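Local coordinates for Lin1944 protein (Listeria innocua, PDB 3D7L) that is of unknown function but is probably an oxidoreductase of the short-chain dehydrogenase/reductase family, at residues I43-Y53 / S88-L99. Residues are numbered along the deposited sequence; the frame is centred on the assembly and turned at random.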
loop_
_atom_site.group_PDB
_atom_site.type_symbol
_atom_site.label_atom_id
_atom_site.label_comp_id
_atom_site.label_asym_id
_atom_site.label_seq_id
_atom_site.Cartn_x
_atom_site.Cartn_y
_atom_site.Cartn_z
ATOM N N ILE D 43 1.412 17.648 4.897
ATOM C CA ILE D 43 0.595 16.441 4.883
ATOM C C ILE D 43 1.191 15.348 5.756
ATOM O O ILE D 43 0.498 14.354 6.032
ATOM C CB ILE D 43 0.350 15.867 3.447
ATOM C CG1 ILE D 43 1.648 15.289 2.854
ATOM C CG2 ILE D 43 -0.364 16.904 2.539
ATOM C CD1 ILE D 43 1.503 14.604 1.462
ATOM N N THR D 44 2.462 15.489 6.138
ATOM C CA THR D 44 3.080 14.539 7.099
ATOM C C THR D 44 2.675 14.824 8.552
ATOM O O THR D 44 2.987 14.038 9.464
ATOM C CB THR D 44 4.619 14.483 7.029
ATOM O OG1 THR D 44 5.162 15.627 7.679
ATOM C CG2 THR D 44 5.133 14.406 5.588
ATOM N N ASN D 45 1.974 15.935 8.766
ATOM C CA ASN D 45 1.590 16.345 10.096
ATOM C C ASN D 45 0.060 16.426 10.219
ATOM O O ASN D 45 -0.588 17.236 9.550
ATOM C CB ASN D 45 2.304 17.669 10.408
ATOM C CG ASN D 45 2.032 18.181 11.797
ATOM O OD1 ASN D 45 0.903 18.588 12.121
ATOM N ND2 ASN D 45 3.072 18.208 12.621
ATOM N N ILE D 46 -0.499 15.551 11.060
ATOM C CA ILE D 46 -1.945 15.441 11.333
ATOM C C ILE D 46 -2.614 16.766 11.746
ATOM O O ILE D 46 -3.629 17.163 11.155
ATOM C CB ILE D 46 -2.196 14.364 12.423
ATOM C CG1 ILE D 46 -1.814 12.972 11.904
ATOM C CG2 ILE D 46 -3.640 14.340 12.895
ATOM C CD1 ILE D 46 -1.394 12.004 13.024
ATOM N N ASP D 47 -2.060 17.464 12.742
ATOM C CA ASP D 47 -2.662 18.730 13.173
ATOM C C ASP D 47 -2.664 19.772 12.064
ATOM O O ASP D 47 -3.626 20.509 11.928
ATOM C CB ASP D 47 -2.006 19.281 14.431
ATOM C CG ASP D 47 -2.237 18.390 15.623
ATOM O OD1 ASP D 47 -3.228 18.613 16.353
ATOM O OD2 ASP D 47 -1.451 17.435 15.796
ATOM N N SER D 48 -1.599 19.802 11.269
ATOM C CA SER D 48 -1.512 20.661 10.098
ATOM C C SER D 48 -2.633 20.373 9.068
ATOM O O SER D 48 -3.241 21.292 8.515
ATOM C CB SER D 48 -0.126 20.501 9.456
ATOM O OG SER D 48 -0.046 21.176 8.218
ATOM N N ILE D 49 -2.917 19.099 8.804
ATOM C CA ILE D 49 -4.031 18.780 7.905
ATOM C C ILE D 49 -5.357 19.282 8.495
ATOM O O ILE D 49 -6.192 19.868 7.788
ATOM C CB ILE D 49 -4.120 17.259 7.585
ATOM C CG1 ILE D 49 -2.928 16.806 6.732
ATOM C CG2 ILE D 49 -5.417 16.934 6.873
ATOM C CD1 ILE D 49 -2.602 15.361 6.893
ATOM N N LYS D 50 -5.559 19.030 9.779
ATOM C CA LYS D 50 -6.794 19.462 10.434
ATOM C C LYS D 50 -6.952 20.969 10.374
ATOM O O LYS D 50 -8.063 21.454 10.102
ATOM C CB LYS D 50 -6.870 18.977 11.873
ATOM C CG LYS D 50 -6.572 17.516 11.972
ATOM C CD LYS D 50 -7.429 16.835 12.982
ATOM C CE LYS D 50 -6.776 16.791 14.340
ATOM N NZ LYS D 50 -6.881 15.383 14.870
ATOM N N LYS D 51 -5.858 21.701 10.604
ATOM C CA LYS D 51 -5.903 23.165 10.504
ATOM C C LYS D 51 -6.291 23.611 9.093
ATOM O O LYS D 51 -7.127 24.506 8.925
ATOM C CB LYS D 51 -4.564 23.799 10.888
ATOM C CG LYS D 51 -4.657 24.869 11.964
ATOM C CD LYS D 51 -5.285 26.179 11.480
ATOM C CE LYS D 51 -5.693 27.048 12.675
ATOM N NZ LYS D 51 -4.543 27.727 13.403
HETATM N N MSE D 52 -5.684 22.987 8.084
HETATM C CA MSE D 52 -6.025 23.293 6.698
HETATM C C MSE D 52 -7.526 23.168 6.468
HETATM O O MSE D 52 -8.147 24.085 5.944
HETATM C CB MSE D 52 -5.240 22.430 5.709
HETATM C CG MSE D 52 -5.662 22.669 4.244
HETATM SE SE MSE D 52 -5.141 21.283 3.040
HETATM C CE MSE D 52 -6.187 19.817 3.729
ATOM N N TYR D 53 -8.107 22.051 6.892
ATOM C CA TYR D 53 -9.538 21.808 6.689
ATOM C C TYR D 53 -10.469 22.769 7.462
ATOM O O TYR D 53 -11.563 23.090 6.970
ATOM C CB TYR D 53 -9.895 20.342 6.992
ATOM C CG TYR D 53 -9.524 19.355 5.897
ATOM C CD1 TYR D 53 -9.863 19.597 4.550
ATOM C CD2 TYR D 53 -8.848 18.165 6.206
ATOM C CE1 TYR D 53 -9.518 18.674 3.543
ATOM C CE2 TYR D 53 -8.504 17.251 5.210
ATOM C CZ TYR D 53 -8.847 17.504 3.888
ATOM O OH TYR D 53 -8.499 16.572 2.920
ATOM N N SER D 88 4.281 10.344 3.798
ATOM C CA SER D 88 3.963 11.345 2.766
ATOM C C SER D 88 3.050 10.850 1.620
ATOM O O SER D 88 1.832 10.982 1.718
ATOM C CB SER D 88 5.242 11.994 2.229
ATOM O OG SER D 88 4.929 13.090 1.376
ATOM N N LYS D 89 3.622 10.284 0.554
ATOM C CA LYS D 89 2.817 9.799 -0.560
ATOM C C LYS D 89 1.777 8.794 -0.084
ATOM O O LYS D 89 0.660 8.787 -0.596
ATOM C CB LYS D 89 3.690 9.183 -1.668
ATOM C CG LYS D 89 2.930 8.636 -2.894
ATOM C CD LYS D 89 2.427 9.757 -3.783
ATOM C CE LYS D 89 1.742 9.249 -5.044
ATOM N NZ LYS D 89 2.699 8.625 -5.971
ATOM N N LEU D 90 2.147 7.947 0.878
ATOM C CA LEU D 90 1.232 6.924 1.405
ATOM C C LEU D 90 0.293 7.503 2.473
ATOM O O LEU D 90 -0.891 7.722 2.218
ATOM C CB LEU D 90 2.000 5.716 1.960
ATOM C CG LEU D 90 1.196 4.427 2.246
ATOM C CD1 LEU D 90 2.140 3.212 2.254
ATOM C CD2 LEU D 90 0.389 4.493 3.536
ATOM N N GLY D 91 0.851 7.765 3.655
ATOM C CA GLY D 91 0.081 8.118 4.847
ATOM C C GLY D 91 -0.467 9.517 4.769
ATOM O O GLY D 91 -1.525 9.773 5.300
ATOM N N GLY D 92 0.273 10.422 4.127
ATOM C CA GLY D 92 -0.154 11.790 3.930
ATOM C C GLY D 92 -1.410 11.866 3.092
ATOM O O GLY D 92 -2.372 12.517 3.506
ATOM N N GLN D 93 -1.443 11.171 1.945
ATOM C CA GLN D 93 -2.643 11.188 1.096
ATOM C C GLN D 93 -3.841 10.493 1.766
ATOM O O GLN D 93 -4.986 10.947 1.643
ATOM C CB GLN D 93 -2.378 10.555 -0.266
ATOM C CG GLN D 93 -1.446 11.310 -1.169
ATOM C CD GLN D 93 -1.616 10.847 -2.620
ATOM O OE1 GLN D 93 -2.340 11.477 -3.398
ATOM N NE2 GLN D 93 -0.965 9.727 -2.979
ATOM N N ILE D 94 -3.581 9.420 2.494
ATOM C CA ILE D 94 -4.673 8.705 3.153
ATOM C C ILE D 94 -5.279 9.534 4.282
ATOM O O ILE D 94 -6.518 9.625 4.406
ATOM C CB ILE D 94 -4.272 7.246 3.535
ATOM C CG1 ILE D 94 -4.222 6.397 2.231
ATOM C CG2 ILE D 94 -5.270 6.640 4.525
ATOM C CD1 ILE D 94 -3.550 5.073 2.322
ATOM N N ASN D 95 -4.412 10.197 5.043
ATOM C CA ASN D 95 -4.839 11.106 6.100
ATOM C C ASN D 95 -5.660 12.262 5.576
ATOM O O ASN D 95 -6.611 12.689 6.236
ATOM C CB ASN D 95 -3.650 11.559 6.967
ATOM C CG ASN D 95 -3.151 10.433 7.892
ATOM O OD1 ASN D 95 -3.803 9.408 8.009
ATOM N ND2 ASN D 95 -1.998 10.621 8.521
ATOM N N LEU D 96 -5.359 12.749 4.372
ATOM C CA LEU D 96 -6.241 13.774 3.788
ATOM C C LEU D 96 -7.669 13.257 3.637
ATOM O O LEU D 96 -8.624 14.032 3.713
ATOM C CB LEU D 96 -5.732 14.281 2.442
ATOM C CG LEU D 96 -4.383 14.975 2.344
ATOM C CD1 LEU D 96 -4.093 15.135 0.866
ATOM C CD2 LEU D 96 -4.296 16.335 3.092
ATOM N N VAL D 97 -7.814 11.955 3.396
ATOM C CA VAL D 97 -9.139 11.325 3.326
ATOM C C VAL D 97 -9.697 11.118 4.740
ATOM O O VAL D 97 -10.827 11.538 5.030
ATOM C CB VAL D 97 -9.098 9.986 2.548
ATOM C CG1 VAL D 97 -10.396 9.247 2.693
ATOM C CG2 VAL D 97 -8.740 10.226 1.081
ATOM N N LEU D 98 -8.912 10.505 5.625
ATOM C CA LEU D 98 -9.423 10.245 6.977
ATOM C C LEU D 98 -9.849 11.526 7.706
ATOM O O LEU D 98 -10.773 11.497 8.519
ATOM C CB LEU D 98 -8.415 9.461 7.836
ATOM C CG LEU D 98 -7.930 8.132 7.233
ATOM C CD1 LEU D 98 -6.972 7.476 8.174
ATOM C CD2 LEU D 98 -9.087 7.180 6.908
ATOM N N LEU D 99 -9.161 12.629 7.446
ATOM C CA LEU D 99 -9.461 13.909 8.127
ATOM C C LEU D 99 -10.388 14.867 7.341
ATOM O O LEU D 99 -10.880 15.844 7.901
ATOM C CB LEU D 99 -8.165 14.608 8.554
ATOM C CG LEU D 99 -7.259 13.788 9.488
ATOM C CD1 LEU D 99 -5.836 14.322 9.546
ATOM C CD2 LEU D 99 -7.832 13.637 10.901
HETATM O O HOH W 1 -0.196 12.820 8.130
#
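L99 packs as a knob into a hole between I46, I49, K50 and Y53, and illustrates how two helices on one face of a Rossmann-type sheet pack at a crossing of -48°. Its branches part company: CD1 lies 3.8 Å from I49 CG2, the two side chains meeting at about a right angle, whereas CD2 runs against the aliphatic part of K50, 3.8 Å from CD. One turn back, L96 puts CD2 3.9 Å from I49 CG1 and also against the methyls I43 CG2 and M52 CE. Beyond it, L96 packs on I9 of strand 5-9 in the parallel sheet, while L99 reaches P79 of the second subunit.

At the other end I43 carries the contact from the loop before the helix. Its CG1 sits between backbone N and carbonyl carbon (chi1 69°), an orientation that sends CD1 along G92 to S88, 3.6 Å from the carbonyl O. Because G92 lacks a side chain, the backbones come close, and G92 CA makes a CH...O contact of 3.4 Å with I43 O. A water bridges that same oxygen to N95 ND2.

Y53 lies beside L99, at the end away from I43: its hydroxyl donates to L96 O over 2.7 Å, tilted 26° from the carbonyl plane, while selenomethionine M52 lays CE over the centre of one ring face. Aliphatic branches thus supply most of the contact, while the few polar links, the Y53 hydroxyl bond and the water bridge, probably fix how the helices are placed along each other.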